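Local coordinates for protein UDP-N-Acetylglucosamine 2-Epimerase (Thermus thermophilus, PDB 1V4V) that probably interconverts UDP-N-acetylglucosamine and UDP-N-acetylmannosamine as a UDP-N-acetylglucosamine 2-epimerase, working as a homodimer of two-domain subunits, at residues Ala220-Val224 with Pro321-Tyr325. Numbering follows the deposited sequence. Where two conformers were deposited one is given.
Sequences ALKRV and PEGVY
R223 lays its guanidinium flat over one face of the Y325 ring, a cation-pi stack displaced toward the rim, with the planes only 18° apart. R223 CZ stands 3.8 Å from the ring centroid, and R223 NH2 comes nearest, 3.3 Å from Y325 CE2. The bend at chi3 turns the arginine's end across the ring, while its CB rests against CD1 of the same tyrosine.

At its edge, in plane, the guanidinium meets E322 OE2 and the water that joins NH2 to E322 OE1. R223 NH1 gives E322 OE2 a salt-bridging hydrogen bond of 2.8 Å, 158° at the hydrogen, on the syn side but tilted out of the carboxylate plane. A second water accepts from NH1 and gives a weak hydrogen bond to the carbonyl O of P321. OE1 also has a salt bridge to R326, so the glutamate pairs with two arginines. Together, stack and bonds should restrict rotation of the guanidinium.

Away from the arginine the contact is mostly apolar, though A220 CB comes nearest to P321 O, at 3.5 Å. A220 CB sits 4.3 Å from V324 CB and just as far from P321 CB, and V224 CG2 reaches Y325 CD1 at 3.9 Å. L217 and L299 also touch V324.

The segments approach to 8.9 Å between axes at -29°, running roughly parallel, as neighbouring helices do when flanking a parallel sheet. Here helices 214-227 and 321-332 pack together in the Rossmann-like domain built on the six-stranded sheet, one of the two such domains of the GT-B fold.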
ATOM      1  N   ALA A 220     -44.873  25.665   1.233  1.00 21.69           N
ATOM      2  CA  ALA A 220     -45.487  24.358   1.422  1.00 20.72           C
ATOM      3  C   ALA A 220     -45.317  23.938   2.883  1.00 19.76           C
ATOM      4  O   ALA A 220     -46.240  23.400   3.500  1.00 20.49           O
ATOM      5  CB  ALA A 220     -44.833  23.321   0.495  1.00 20.56           C
ATOM      6  N   LEU A 221     -44.137  24.192   3.439  1.00 20.79           N
ATOM      7  CA  LEU A 221     -43.877  23.828   4.828  1.00 21.81           C
ATOM      8  C   LEU A 221     -44.717  24.696   5.769  1.00 22.13           C
ATOM      9  O   LEU A 221     -45.112  24.255   6.849  1.00 20.64           O
ATOM     10  CB  LEU A 221     -42.385  23.971   5.146  1.00 23.83           C
ATOM     11  CG  LEU A 221     -41.471  22.996   4.391  1.00 27.89           C
ATOM     12  CD1 LEU A 221     -40.036  23.203   4.827  1.00 30.40           C
ATOM     13  CD2 LEU A 221     -41.902  21.560   4.656  1.00 29.49           C
ATOM     14  N   LYS A 222     -44.989  25.931   5.354  1.00 20.62           N
ATOM     15  CA  LYS A 222     -45.817  26.823   6.158  1.00 20.49           C
ATOM     16  C   LYS A 222     -47.217  26.208   6.225  1.00 20.93           C
ATOM     17  O   LYS A 222     -47.854  26.204   7.281  1.00 20.62           O
ATOM     18  CB  LYS A 222     -45.881  28.216   5.522  1.00 22.12           C
ATOM     19  CG  LYS A 222     -46.843  29.170   6.235  1.00 24.92           C
ATOM     20  CD  LYS A 222     -46.873  30.539   5.564  1.00 26.84           C
ATOM     21  CE  LYS A 222     -47.847  31.475   6.263  1.00 28.01           C
ATOM     22  NZ  LYS A 222     -48.030  32.757   5.518  0.50 24.68           N
ATOM     23  N   ARG A 223     -47.696  25.681   5.097  1.00 20.26           N
ATOM     24  CA  ARG A 223     -49.013  25.045   5.062  1.00 22.21           C
ATOM     25  C   ARG A 223     -49.045  23.846   6.001  1.00 22.33           C
ATOM     26  O   ARG A 223     -50.041  23.604   6.688  1.00 20.96           O
ATOM     27  CB  ARG A 223     -49.365  24.561   3.650  1.00 23.83           C
ATOM     28  CG  ARG A 223     -49.809  25.639   2.688  1.00 28.26           C
ATOM     29  CD  ARG A 223     -50.215  25.019   1.352  1.00 29.51           C
ATOM     30  NE  ARG A 223     -51.481  24.291   1.435  1.00 29.04           N
ATOM     31  CZ  ARG A 223     -51.932  23.476   0.487  1.00 29.30           C
ATOM     32  NH1 ARG A 223     -51.219  23.274  -0.613  1.00 30.13           N
ATOM     33  NH2 ARG A 223     -53.103  22.870   0.628  1.00 29.46           N
ATOM     34  N   VAL A 224     -47.956  23.080   6.014  1.00 21.95           N
ATOM     35  CA  VAL A 224     -47.880  21.916   6.886  1.00 20.97           C
ATOM     36  C   VAL A 224     -47.962  22.375   8.345  1.00 20.02           C
ATOM     37  O   VAL A 224     -48.721  21.824   9.142  1.00 20.42           O
ATOM     38  CB  VAL A 224     -46.553  21.133   6.682  1.00 20.66           C
ATOM     39  CG1 VAL A 224     -46.451  20.001   7.700  1.00 21.83           C
ATOM     40  CG2 VAL A 224     -46.493  20.568   5.258  1.00 20.26           C
ATOM     41  N   PRO A 321     -44.500  21.917  -4.672  1.00 23.80           N
ATOM     42  CA  PRO A 321     -45.138  22.414  -3.441  1.00 24.24           C
ATOM     43  C   PRO A 321     -46.409  21.682  -2.980  1.00 24.07           C
ATOM     44  O   PRO A 321     -46.525  21.312  -1.811  1.00 23.11           O
ATOM     45  CB  PRO A 321     -45.394  23.884  -3.761  1.00 25.24           C
ATOM     46  CG  PRO A 321     -44.218  24.223  -4.645  1.00 23.50           C
ATOM     47  CD  PRO A 321     -44.188  23.036  -5.581  1.00 22.96           C
ATOM     48  N   GLU A 322     -47.369  21.491  -3.878  1.00 22.61           N
ATOM     49  CA  GLU A 322     -48.594  20.793  -3.500  1.00 22.06           C
ATOM     50  C   GLU A 322     -48.265  19.360  -3.080  1.00 19.59           C
ATOM     51  O   GLU A 322     -48.803  18.852  -2.093  1.00 19.52           O
ATOM     52  CB  GLU A 322     -49.591  20.779  -4.664  1.00 23.47           C
ATOM     53  CG  GLU A 322     -50.832  19.917  -4.397  1.00 24.55           C
ATOM     54  CD  GLU A 322     -51.706  20.460  -3.282  1.00 24.63           C
ATOM     55  OE1 GLU A 322     -52.572  19.711  -2.790  1.00 27.05           O
ATOM     56  OE2 GLU A 322     -51.540  21.636  -2.899  1.00 27.30           O
ATOM     57  N   GLY A 323     -47.381  18.713  -3.834  1.00 18.72           N
ATOM     58  CA  GLY A 323     -46.994  17.350  -3.517  1.00 19.67           C
ATOM     59  C   GLY A 323     -46.276  17.228  -2.181  1.00 20.22           C
ATOM     60  O   GLY A 323     -46.491  16.271  -1.435  1.00 20.97           O
ATOM     61  N   VAL A 324     -45.410  18.191  -1.876  1.00 19.00           N
ATOM     62  CA  VAL A 324     -44.672  18.169  -0.619  1.00 18.77           C
ATOM     63  C   VAL A 324     -45.662  18.262   0.536  1.00 17.85           C
ATOM     64  O   VAL A 324     -45.552  17.538   1.529  1.00 17.78           O
ATOM     65  CB  VAL A 324     -43.674  19.351  -0.536  1.00 18.00           C
ATOM     66  CG1 VAL A 324     -43.087  19.442   0.864  1.00 19.42           C
ATOM     67  CG2 VAL A 324     -42.564  19.160  -1.560  1.00 19.41           C
ATOM     68  N   TYR A 325     -46.630  19.162   0.408  1.00 17.45           N
ATOM     69  CA  TYR A 325     -47.644  19.325   1.443  1.00 18.72           C
ATOM     70  C   TYR A 325     -48.416  18.015   1.636  1.00 19.44           C
ATOM     71  O   TYR A 325     -48.605  17.549   2.761  1.00 18.29           O
ATOM     72  CB  TYR A 325     -48.616  20.445   1.052  1.00 20.30           C
ATOM     73  CG  TYR A 325     -49.845  20.533   1.938  1.00 22.55           C
ATOM     74  CD1 TYR A 325     -49.758  21.023   3.240  1.00 22.49           C
ATOM     75  CD2 TYR A 325     -51.093  20.103   1.475  1.00 25.72           C
ATOM     76  CE1 TYR A 325     -50.877  21.082   4.064  1.00 23.82           C
ATOM     77  CE2 TYR A 325     -52.221  20.158   2.291  1.00 27.18           C
ATOM     78  CZ  TYR A 325     -52.104  20.647   3.585  1.00 27.22           C
ATOM     79  OH  TYR A 325     -53.205  20.688   4.408  1.00 29.98           O
TER
HETATM   80  O   HOH W   1     -48.378  23.440  -0.710  1.00 26.36           O
HETATM   81  O   HOH W   2     -54.309  20.968  -1.093  1.00 43.15           O